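Local coordinates for protein polysaccharide Lyase Family 6 (Bacteroides cellulosilyticus, PDB 6QPS) that probably cleaves mannuronic acid-rich alginate by beta-elimination, as a calcium-binding lyase of polysaccharide lyase family 6, at residues L101-F106 against M132-I137; N164-C169 against D197-G202; V319-R324 against L336-R341; I245-S250 against V268-H273. One frame throughout, in Å; residues are numbered along the deposited sequence.

How the contacts relate
Contacts 1, 2 and 4 join neighbouring coils of one elongated parallel beta-helix, and contact 3 lies in a loop that leaves it; along the chain the order is 1, 2, 4, 3. Contacts 1 and 2 have centres 10 Å apart and join directly: Met132 N lies 2.9 Å from Arg165 O, on neighbouring strands. Contact 4 is farther along the helix, its centre 19 Å from that of contact 2, and it borders the calcium site, with the side chain of Ser247 about 5 Å from the metal. Contact 3 touches contact 4 where Arg270 NH1 lies 3.0 Å from Ser338 O. Contacts 1 and 3 have centres 39 Å apart, on opposite sides of the chain's centre.

Contact 1 (L101-F106 against M132-I137); sequences LEDLLF and MTRCVI
Arg134 sets the edge of its guanidinium against two acids of the preceding coil, Asp103 and Glu102. It grips Asp103 side-on: Arg134 NE reaches Asp103 OD1 at 2.9 Å and Arg134 NH2 reaches Asp103 OD2 at 3.0 Å, although the two planes are turned 51° apart and NH2 meets OD2 from above the carboxylate plane. The bend of the arginine chain at chi3 (-53°) brings this edge round. Arg134 NH2 also makes a weak salt-bridge bond of 3.2 Å to Glu102 OE1, while Glu102 OE2 bonds to Gln100. Glu102 runs beside Thr133, CG to CG2 at 3.7 Å, and Thr133 OG1 goes to Asp167. At the turn Cys135 SG accepts a weak bond from Leu104 N. Beyond it Leu105 CD1 presses tightly on Val136 CG1 (3.5 Å), and Phe106 turns its ring edge to Val136 O, which also accepts Phe106 N at 2.8 Å. The backbones pair in parallel before and after the turn, as in successive coils of a parallel beta-helix. Strand 74-78 flanks Leu101, Glu102 and Leu104; inside the coils, Phe106, Met132 and Ile137 pack on Ile117 of strand 115-118.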
# COMPACT_ATOMS: atom_id res chain seq x y z
N LEU A 101 5.26 10.00 -17.46
CA LEU A 101 4.02 10.76 -17.48
C LEU A 101 4.05 11.77 -16.34
O LEU A 101 4.37 11.40 -15.20
CB LEU A 101 2.83 9.83 -17.22
CG LEU A 101 2.35 8.93 -18.36
CD1 LEU A 101 3.35 7.87 -18.68
CD2 LEU A 101 1.00 8.33 -18.00
N GLU A 102 3.67 13.01 -16.64
CA GLU A 102 3.73 14.09 -15.66
C GLU A 102 2.52 15.01 -15.74
O GLU A 102 2.14 15.46 -16.83
CB GLU A 102 4.95 15.02 -15.87
CG GLU A 102 6.32 14.37 -15.97
CD GLU A 102 7.42 15.39 -16.27
OE1 GLU A 102 7.11 16.59 -16.47
OE2 GLU A 102 8.59 14.99 -16.35
N ASP A 103 1.99 15.40 -14.58
CA ASP A 103 1.06 16.52 -14.48
C ASP A 103 -0.26 16.28 -15.22
O ASP A 103 -0.93 17.24 -15.62
CB ASP A 103 1.70 17.83 -14.95
CG ASP A 103 2.78 18.32 -13.99
OD1 ASP A 103 2.65 18.12 -12.76
OD2 ASP A 103 3.77 18.94 -14.46
N LEU A 104 -0.67 15.03 -15.39
CA LEU A 104 -1.92 14.68 -16.06
C LEU A 104 -3.03 14.45 -15.04
O LEU A 104 -2.79 13.91 -13.96
CB LEU A 104 -1.74 13.41 -16.90
CG LEU A 104 -0.74 13.52 -18.06
CD1 LEU A 104 -0.55 12.16 -18.71
CD2 LEU A 104 -1.16 14.55 -19.10
N LEU A 105 -4.25 14.82 -15.41
CA LEU A 105 -5.42 14.61 -14.57
C LEU A 105 -6.35 13.60 -15.23
O LEU A 105 -7.04 13.94 -16.20
CB LEU A 105 -6.15 15.93 -14.35
CG LEU A 105 -7.52 15.90 -13.69
CD1 LEU A 105 -7.56 15.20 -12.38
CD2 LEU A 105 -8.03 17.33 -13.47
N PHE A 106 -6.40 12.39 -14.68
CA PHE A 106 -7.34 11.36 -15.10
C PHE A 106 -8.58 11.53 -14.23
O PHE A 106 -8.54 11.31 -13.02
CB PHE A 106 -6.75 9.96 -14.96
CG PHE A 106 -5.50 9.71 -15.80
CD1 PHE A 106 -4.25 10.01 -15.31
CD2 PHE A 106 -5.60 9.18 -17.07
CE1 PHE A 106 -3.11 9.79 -16.08
CE2 PHE A 106 -4.45 8.97 -17.84
CZ PHE A 106 -3.22 9.27 -17.35
N MET A 132 5.55 7.58 -13.31
CA MET A 132 4.35 8.42 -13.29
C MET A 132 4.47 9.34 -12.09
O MET A 132 4.54 8.87 -10.95
CB MET A 132 3.09 7.54 -13.22
CG MET A 132 1.82 8.31 -13.04
SD MET A 132 0.41 7.25 -12.57
CE MET A 132 0.27 6.22 -13.98
N THR A 133 4.50 10.66 -12.34
CA THR A 133 4.76 11.64 -11.29
C THR A 133 3.79 12.81 -11.40
O THR A 133 3.47 13.29 -12.50
CB THR A 133 6.23 12.08 -11.30
OG1 THR A 133 6.47 12.90 -10.17
CG2 THR A 133 6.59 12.87 -12.57
N ARG A 134 3.31 13.28 -10.24
CA ARG A 134 2.45 14.46 -10.18
C ARG A 134 1.20 14.31 -11.04
O ARG A 134 0.72 15.28 -11.62
CB ARG A 134 3.20 15.74 -10.56
CG ARG A 134 4.51 15.93 -9.84
CD ARG A 134 5.13 17.29 -10.13
NE ARG A 134 5.26 17.58 -11.56
CZ ARG A 134 6.34 17.34 -12.29
NH1 ARG A 134 7.41 16.78 -11.76
NH2 ARG A 134 6.34 17.67 -13.58
N CYS A 135 0.65 13.10 -11.06
CA CYS A 135 -0.61 12.82 -11.75
C CYS A 135 -1.72 12.58 -10.74
O CYS A 135 -1.48 12.23 -9.58
CB CYS A 135 -0.46 11.60 -12.67
SG CYS A 135 0.60 11.90 -14.10
N VAL A 136 -2.95 12.77 -11.19
CA VAL A 136 -4.14 12.49 -10.40
C VAL A 136 -4.97 11.43 -11.11
O VAL A 136 -5.14 11.46 -12.33
CB VAL A 136 -4.97 13.78 -10.22
CG1 VAL A 136 -6.35 13.46 -9.65
CG2 VAL A 136 -4.27 14.81 -9.34
N ILE A 137 -5.51 10.50 -10.32
CA ILE A 137 -6.60 9.62 -10.76
C ILE A 137 -7.73 9.80 -9.75
O ILE A 137 -7.59 9.44 -8.57
CB ILE A 137 -6.17 8.15 -10.83
CG1 ILE A 137 -4.95 7.96 -11.73
CG2 ILE A 137 -7.34 7.29 -11.35
CD1 ILE A 137 -4.47 6.50 -11.89
O HOH W 1 9.53 16.66 -14.05

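Contact 2 (N164-C169 against D197-G202); sequences NRIDHC and DHNFFG
Arg165 and Asp197 form a two-pronged salt bridge between adjacent coils of the parallel beta-helix. Arg165 NE meets Asp197 OD1 at 2.9 Å in an almost straight bond, and Arg165 NH2 takes the syn lone pair of Asp197 OD2, also at 2.9 Å. The groups are nearly coplanar, 18° apart. Asp197 holds CG between its backbone N and carbonyl carbon (chi1 68°), which brings the carboxylate up to the arginine edge. Asp167 CG lies over one face of the same guanidinium, and Asp167 OD1 has a second cation in Arg131.

At the turn, the amide of Asn199 uses both ends. Its ND2 donates to Ile166 O at 3.0 Å, from above the carbonyl plane, and its OD1 accepts Cys169 N at 2.9 Å. Ile166 O therefore holds two donors, since Asp197 N bonds to it as well. Asn234 repeats the OD1 half of this one coil on, accepting Asn199 N, in keeping with the stacked asparagines known from parallel beta-helices.

His168 is kept from rotating by its ND1, which bonds to the anti lone pair of Asp167 OD2 at 2.7 Å. The His198 ring lies nearly parallel to it, but the two are slid so far apart that they barely overlap. Farther along, Phe200 turns its ring to helix 454-465, which covers this side of the coils. Over one face of the His168 imidazole sits a methylene, His198 CB, 3.6 Å from the ring centroid.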
# COMPACT_ATOMS: atom_id res chain seq x y z
N ASN A 164 10.46 0.70 -12.02
CA ASN A 164 9.49 1.75 -12.30
C ASN A 164 9.15 2.48 -11.01
O ASN A 164 9.47 2.03 -9.90
CB ASN A 164 8.25 1.14 -12.96
CG ASN A 164 8.58 0.53 -14.32
OD1 ASN A 164 9.32 1.12 -15.12
ND2 ASN A 164 8.01 -0.64 -14.61
N ARG A 165 8.55 3.66 -11.16
CA ARG A 165 8.28 4.54 -10.04
C ARG A 165 6.94 5.24 -10.19
O ARG A 165 6.62 5.77 -11.26
CB ARG A 165 9.41 5.59 -9.89
CG ARG A 165 9.25 6.54 -8.68
CD ARG A 165 10.50 7.42 -8.53
NE ARG A 165 10.30 8.34 -7.41
CZ ARG A 165 10.79 9.57 -7.33
NH1 ARG A 165 11.55 10.05 -8.29
NH2 ARG A 165 10.46 10.34 -6.29
N ILE A 166 6.16 5.23 -9.11
CA ILE A 166 4.93 6.01 -8.98
C ILE A 166 5.15 6.98 -7.81
O ILE A 166 5.33 6.53 -6.68
CB ILE A 166 3.72 5.11 -8.67
CG1 ILE A 166 3.60 3.94 -9.66
CG2 ILE A 166 2.43 5.94 -8.60
CD1 ILE A 166 3.34 4.33 -11.07
N ASP A 167 5.11 8.28 -8.07
CA ASP A 167 5.43 9.24 -7.01
C ASP A 167 4.68 10.56 -7.14
O ASP A 167 4.37 11.04 -8.24
CB ASP A 167 6.96 9.50 -6.92
CG ASP A 167 7.48 10.28 -8.13
OD1 ASP A 167 7.76 9.64 -9.17
OD2 ASP A 167 7.56 11.54 -8.08
N HIS A 168 4.43 11.17 -5.99
CA HIS A 168 3.80 12.49 -5.93
C HIS A 168 2.47 12.52 -6.67
O HIS A 168 2.07 13.56 -7.21
CB HIS A 168 4.75 13.60 -6.40
CG HIS A 168 5.99 13.71 -5.56
ND1 HIS A 168 7.16 13.05 -5.86
CD2 HIS A 168 6.23 14.40 -4.41
CE1 HIS A 168 8.07 13.33 -4.95
NE2 HIS A 168 7.53 14.15 -4.06
N CYS A 169 1.72 11.42 -6.64
CA CYS A 169 0.40 11.32 -7.26
C CYS A 169 -0.70 11.36 -6.20
O CYS A 169 -0.45 11.20 -5.00
CB CYS A 169 0.29 10.02 -8.07
SG CYS A 169 1.32 9.95 -9.57
N ASP A 197 6.34 6.16 -3.83
CA ASP A 197 6.73 7.13 -2.81
C ASP A 197 6.01 8.47 -2.95
O ASP A 197 5.72 8.96 -4.05
CB ASP A 197 8.26 7.37 -2.80
CG ASP A 197 8.76 8.08 -4.06
OD1 ASP A 197 8.80 7.47 -5.13
OD2 ASP A 197 9.09 9.29 -3.97
N HIS A 198 5.76 9.09 -1.80
CA HIS A 198 5.20 10.45 -1.74
C HIS A 198 3.84 10.57 -2.43
O HIS A 198 3.48 11.65 -2.91
CB HIS A 198 6.17 11.51 -2.26
CG HIS A 198 7.47 11.55 -1.52
ND1 HIS A 198 7.65 12.25 -0.34
CD2 HIS A 198 8.65 10.97 -1.80
CE1 HIS A 198 8.90 12.10 0.06
NE2 HIS A 198 9.53 11.32 -0.80
N ASN A 199 3.06 9.49 -2.46
CA ASN A 199 1.71 9.55 -3.02
C ASN A 199 0.69 9.76 -1.91
O ASN A 199 0.93 9.43 -0.74
CB ASN A 199 1.40 8.26 -3.76
CG ASN A 199 2.37 7.99 -4.85
OD1 ASN A 199 2.39 8.66 -5.87
ND2 ASN A 199 3.19 6.97 -4.65
N PHE A 200 -0.45 10.34 -2.29
CA PHE A 200 -1.60 10.51 -1.42
C PHE A 200 -2.72 9.61 -1.94
O PHE A 200 -3.32 9.88 -2.99
CB PHE A 200 -2.02 11.99 -1.39
CG PHE A 200 -2.96 12.35 -0.25
CD1 PHE A 200 -4.30 12.02 -0.30
CD2 PHE A 200 -2.48 13.03 0.86
CE1 PHE A 200 -5.15 12.37 0.75
CE2 PHE A 200 -3.32 13.37 1.90
CZ PHE A 200 -4.64 13.03 1.84
N PHE A 201 -2.98 8.53 -1.22
CA PHE A 201 -4.07 7.60 -1.53
C PHE A 201 -5.26 8.08 -0.69
O PHE A 201 -5.25 7.93 0.53
CB PHE A 201 -3.67 6.17 -1.19
CG PHE A 201 -2.51 5.64 -2.00
CD1 PHE A 201 -1.23 5.73 -1.50
CD2 PHE A 201 -2.69 5.07 -3.25
CE1 PHE A 201 -0.15 5.28 -2.22
CE2 PHE A 201 -1.59 4.58 -3.97
CZ PHE A 201 -0.33 4.70 -3.46
N GLY A 202 -6.23 8.74 -1.33
CA GLY A 202 -7.37 9.31 -0.64
C GLY A 202 -8.55 8.36 -0.47
O GLY A 202 -8.43 7.13 -0.55

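Contact 3 (V319-R324 against L336-R341); sequences VGVYER and LTSYHR
Arg341 meets Glu323 through a side-on pair of bonds: its NE reaches Glu323 OE1 and its NH2 reaches Glu323 OE2, each at 2.8 Å and each nearly straight. Both oxygens lie in the guanidinium plane and are approached on their syn sides, with the two planes 21° apart. A bend at chi3 of the arginine (-70°) and another at chi2 of the glutamate (-74°) let the two side chains run alongside each other. The remaining nitrogen, Arg341 NH1, bonds to Met367 O. An alanine here would strip Glu323 of both N-H partners and is likely to leave its carboxylate free to turn, with Met367 O also losing a donor.

Tyr322 joins the two arms of the loop through its backbone and its ring. Its carbonyl oxygen accepts Arg341 N at 3.0 Å, while its own N shares Tyr339 O with Val321 N, the latter at 2.8 Å from above the carbonyl plane. Ser338 CB stands at the edge of the Tyr322 ring, 3.6 Å from CE2, and Val321 CG1 lies over one face.

His340 points the edge of its imidazole at Glu323 O, 3.3 Å from CD2, and has Tyr322 CB at 4.0 Å from the same carbon. Gly320, without a side chain, lets the backbone of Arg341 come close. The pairing closes the base of a long excursion between strands 313-318 and 345-353 of the beta-helix; the side chain of its Tyr339, in cation-pi contact with Arg270 and Arg318, lies about 9 Å from the bound calcium ion.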
# COMPACT_ATOMS: atom_id res chain seq x y z
N VAL A 319 -2.19 -17.71 13.95
CA VAL A 319 -1.78 -19.10 13.70
C VAL A 319 -1.77 -19.35 12.20
O VAL A 319 -2.39 -18.63 11.41
CB VAL A 319 -2.70 -20.11 14.41
CG1 VAL A 319 -2.69 -19.91 15.91
CG2 VAL A 319 -4.14 -20.06 13.85
N GLY A 320 -1.05 -20.40 11.80
CA GLY A 320 -1.08 -20.84 10.42
C GLY A 320 -1.76 -22.18 10.24
O GLY A 320 -1.95 -22.92 11.21
N VAL A 321 -2.13 -22.48 9.00
CA VAL A 321 -2.67 -23.77 8.62
C VAL A 321 -1.57 -24.68 8.11
O VAL A 321 -1.61 -25.89 8.35
CB VAL A 321 -3.80 -23.60 7.58
CG1 VAL A 321 -4.33 -24.94 7.11
CG2 VAL A 321 -4.92 -22.71 8.13
N TYR A 322 -0.62 -24.12 7.35
CA TYR A 322 0.45 -24.91 6.74
C TYR A 322 1.81 -24.32 7.08
O TYR A 322 1.93 -23.15 7.47
CB TYR A 322 0.31 -24.98 5.20
CG TYR A 322 -0.99 -25.57 4.76
CD1 TYR A 322 -1.24 -26.92 4.91
CD2 TYR A 322 -2.00 -24.77 4.21
CE1 TYR A 322 -2.44 -27.46 4.53
CE2 TYR A 322 -3.20 -25.31 3.82
CZ TYR A 322 -3.42 -26.66 3.99
OH TYR A 322 -4.62 -27.22 3.60
N GLU A 323 2.84 -25.15 6.92
CA GLU A 323 4.19 -24.63 6.95
C GLU A 323 4.49 -23.90 5.64
O GLU A 323 3.82 -24.09 4.63
CB GLU A 323 5.21 -25.77 7.10
CG GLU A 323 4.92 -26.77 8.22
CD GLU A 323 5.19 -26.22 9.62
OE1 GLU A 323 5.61 -25.05 9.77
OE2 GLU A 323 4.99 -26.99 10.58
N ARG A 324 5.53 -23.08 5.65
CA ARG A 324 6.04 -22.51 4.41
C ARG A 324 6.35 -23.65 3.43
O ARG A 324 7.03 -24.61 3.81
CB ARG A 324 7.31 -21.73 4.69
CG ARG A 324 8.11 -21.34 3.48
CD ARG A 324 9.24 -20.37 3.88
NE ARG A 324 10.15 -20.13 2.77
CZ ARG A 324 11.33 -19.53 2.89
NH1 ARG A 324 11.73 -19.11 4.08
NH2 ARG A 324 12.09 -19.36 1.81
N LEU A 336 -1.47 -22.04 -1.64
CA LEU A 336 -0.83 -20.77 -1.35
C LEU A 336 -1.82 -19.70 -0.88
O LEU A 336 -1.41 -18.72 -0.28
CB LEU A 336 -0.07 -20.31 -2.59
CG LEU A 336 1.11 -21.20 -2.98
CD1 LEU A 336 1.73 -20.70 -4.28
CD2 LEU A 336 2.13 -21.27 -1.86
N THR A 337 -3.12 -19.89 -1.15
CA THR A 337 -4.15 -18.97 -0.69
C THR A 337 -4.51 -19.13 0.78
O THR A 337 -5.30 -18.33 1.29
CB THR A 337 -5.42 -19.20 -1.51
OG1 THR A 337 -5.76 -20.60 -1.46
CG2 THR A 337 -5.21 -18.84 -2.97
N SER A 338 -3.95 -20.14 1.47
CA SER A 338 -4.23 -20.38 2.88
C SER A 338 -3.37 -19.47 3.75
O SER A 338 -3.05 -18.34 3.35
CB SER A 338 -4.05 -21.88 3.19
OG SER A 338 -4.46 -22.16 4.51
N TYR A 339 -3.06 -19.91 4.98
CA TYR A 339 -2.29 -19.14 5.96
C TYR A 339 -1.09 -19.97 6.39
O TYR A 339 -1.23 -21.16 6.67
CB TYR A 339 -3.16 -18.81 7.21
CG TYR A 339 -4.35 -17.94 6.88
CD1 TYR A 339 -5.56 -18.48 6.48
CD2 TYR A 339 -4.26 -16.55 6.97
CE1 TYR A 339 -6.65 -17.67 6.16
CE2 TYR A 339 -5.33 -15.74 6.64
CZ TYR A 339 -6.53 -16.31 6.26
OH TYR A 339 -7.61 -15.51 5.93
N HIS A 340 0.08 -19.33 6.45
CA HIS A 340 1.34 -20.01 6.71
C HIS A 340 1.93 -19.57 8.04
O HIS A 340 1.82 -18.39 8.43
CB HIS A 340 2.28 -19.84 5.52
CG HIS A 340 1.73 -20.42 4.26
ND1 HIS A 340 0.81 -19.74 3.48
CD2 HIS A 340 1.90 -21.63 3.69
CE1 HIS A 340 0.48 -20.50 2.45
NE2 HIS A 340 1.12 -21.66 2.56
N ARG A 341 2.55 -20.53 8.73
CA ARG A 341 3.04 -20.31 10.09
C ARG A 341 3.86 -19.03 10.24
O ARG A 341 4.73 -18.71 9.41
CB ARG A 341 3.89 -21.51 10.54
CG ARG A 341 4.22 -21.49 12.03
CD ARG A 341 5.37 -22.46 12.39
NE ARG A 341 5.05 -23.87 12.29
CZ ARG A 341 4.59 -24.63 13.30
NH1 ARG A 341 4.34 -24.11 14.48
NH2 ARG A 341 4.38 -25.92 13.10

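Contact 4 (I245-S250 against V268-H273); sequences IISVKS and VCRHGH. With ACT (acetate ion), chain D.
His271 and Lys249 run side by side, the lysine methylenes meeting the imidazole obliquely with CE 3.6 Å from His271 CD2. One face of the ring carries Arg270 CG over its centre, and the guanidinium of Arg270 in turn has His271 CE1 above one face, offset toward the rim. The far end of Arg270 leaves the contact, its NH1 bonding to Ser338 O. Lys249 is extended beyond CG, which carries NZ out to an acetate, probably from the crystallisation liquor, whose O lies 2.9 Å from Lys249 NZ and which Ser220 also holds. A water 3.0 Å from Lys249 NZ links it to His271 NE2. A methionine in place of Lys249 would probably leave the acetate to Ser220 without its charged partner and break the water link to His271.

The backbones are parallel strands on successive coils of the beta-helix, interrupted by a beta bulge. There Val248 O takes two donors in its carbonyl plane, Arg270 N at 2.9 Å and His271 N at 3.0 Å. Before the bulge the pairing is regular: Val248 N donates to Val268 O at 2.9 Å. On the Lys249 face, Ser247 OG bonds to Glu244, a calcium ligand.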
# COMPACT_ATOMS: atom_id res chain seq x y z
N ILE A 245 -5.66 -2.32 3.72
CA ILE A 245 -5.22 -1.14 2.98
C ILE A 245 -4.12 -1.53 2.00
O ILE A 245 -4.20 -1.29 0.79
CB ILE A 245 -4.73 -0.04 3.94
CG1 ILE A 245 -5.79 0.35 4.98
CG2 ILE A 245 -4.26 1.17 3.13
CD1 ILE A 245 -5.18 1.18 6.11
N ILE A 246 -3.07 -2.17 2.54
CA ILE A 246 -1.99 -2.75 1.76
C ILE A 246 -2.00 -4.24 2.05
O ILE A 246 -1.93 -4.65 3.22
CB ILE A 246 -0.62 -2.16 2.13
CG1 ILE A 246 -0.61 -0.63 2.00
CG2 ILE A 246 0.46 -2.82 1.27
CD1 ILE A 246 0.74 -0.02 2.37
N SER A 247 -2.11 -5.04 0.99
CA SER A 247 -2.03 -6.50 1.07
C SER A 247 -0.69 -6.94 0.47
O SER A 247 -0.50 -6.95 -0.75
CB SER A 247 -3.21 -7.07 0.32
OG SER A 247 -3.29 -8.47 0.37
N VAL A 248 0.27 -7.25 1.34
CA VAL A 248 1.59 -7.70 0.92
C VAL A 248 1.51 -9.21 0.66
O VAL A 248 1.16 -9.97 1.57
CB VAL A 248 2.67 -7.38 1.98
CG1 VAL A 248 4.04 -7.80 1.44
CG2 VAL A 248 2.67 -5.89 2.37
N LYS A 249 1.79 -9.63 -0.58
CA LYS A 249 1.67 -11.01 -1.01
C LYS A 249 2.90 -11.45 -1.81
O LYS A 249 2.79 -12.05 -2.88
CB LYS A 249 0.37 -11.22 -1.82
CG LYS A 249 -0.90 -11.10 -0.96
CD LYS A 249 -2.16 -11.34 -1.79
CE LYS A 249 -3.35 -11.67 -0.91
NZ LYS A 249 -4.61 -11.87 -1.69
N SER A 250 4.09 -11.15 -1.28
CA SER A 250 5.37 -11.50 -1.91
C SER A 250 6.47 -11.19 -0.89
O SER A 250 6.19 -10.79 0.24
CB SER A 250 5.57 -10.80 -3.25
OG SER A 250 5.50 -9.39 -3.08
N VAL A 268 -1.11 -5.41 6.01
CA VAL A 268 -1.21 -6.85 6.20
C VAL A 268 -0.10 -7.60 5.47
O VAL A 268 0.00 -7.51 4.23
CB VAL A 268 -2.59 -7.37 5.76
CG1 VAL A 268 -2.74 -8.87 6.01
CG2 VAL A 268 -3.70 -6.57 6.47
N CYS A 269 0.70 -8.36 6.22
CA CYS A 269 1.70 -9.27 5.67
C CYS A 269 0.95 -10.57 5.40
O CYS A 269 0.96 -11.51 6.21
CB CYS A 269 2.83 -9.49 6.68
SG CYS A 269 3.94 -8.05 6.83
N ARG A 270 0.22 -10.60 4.27
CA ARG A 270 -0.76 -11.65 4.01
C ARG A 270 -0.12 -12.94 3.49
O ARG A 270 -0.44 -14.03 3.98
CB ARG A 270 -1.85 -11.15 3.06
CG ARG A 270 -2.89 -12.22 2.71
CD ARG A 270 -3.66 -12.72 3.95
NE ARG A 270 -4.53 -13.84 3.59
CZ ARG A 270 -4.18 -15.12 3.62
NH1 ARG A 270 -2.97 -15.46 4.04
NH2 ARG A 270 -5.04 -16.06 3.24
N HIS A 271 0.73 -12.81 2.47
CA HIS A 271 1.49 -13.95 1.96
C HIS A 271 2.92 -13.48 1.71
O HIS A 271 3.18 -12.28 1.54
CB HIS A 271 0.95 -14.47 0.61
CG HIS A 271 -0.48 -14.92 0.57
ND1 HIS A 271 -1.02 -15.86 1.43
CD2 HIS A 271 -1.44 -14.64 -0.34
CE1 HIS A 271 -2.28 -16.10 1.07
NE2 HIS A 271 -2.55 -15.38 -0.00
N GLY A 272 3.86 -14.43 1.64
CA GLY A 272 5.27 -14.11 1.47
C GLY A 272 6.00 -13.71 2.75
O GLY A 272 5.41 -13.46 3.81
N HIS A 273 7.33 -13.66 2.64
CA HIS A 273 8.24 -13.71 3.79
C HIS A 273 9.25 -12.56 3.73
O HIS A 273 9.51 -11.97 2.68
CB HIS A 273 8.99 -15.07 3.84
CG HIS A 273 8.08 -16.22 3.54
ND1 HIS A 273 7.08 -16.63 4.41
CD2 HIS A 273 7.97 -16.99 2.43
CE1 HIS A 273 6.43 -17.64 3.85
NE2 HIS A 273 6.92 -17.84 2.63
C ACT D . -4.65 -13.73 -4.88
O ACT D . -3.86 -13.25 -4.07
OXT ACT D . -4.59 -14.85 -5.45
CH3 ACT D . -5.89 -12.90 -5.18
O HOH W 2 -5.22 -14.69 -0.76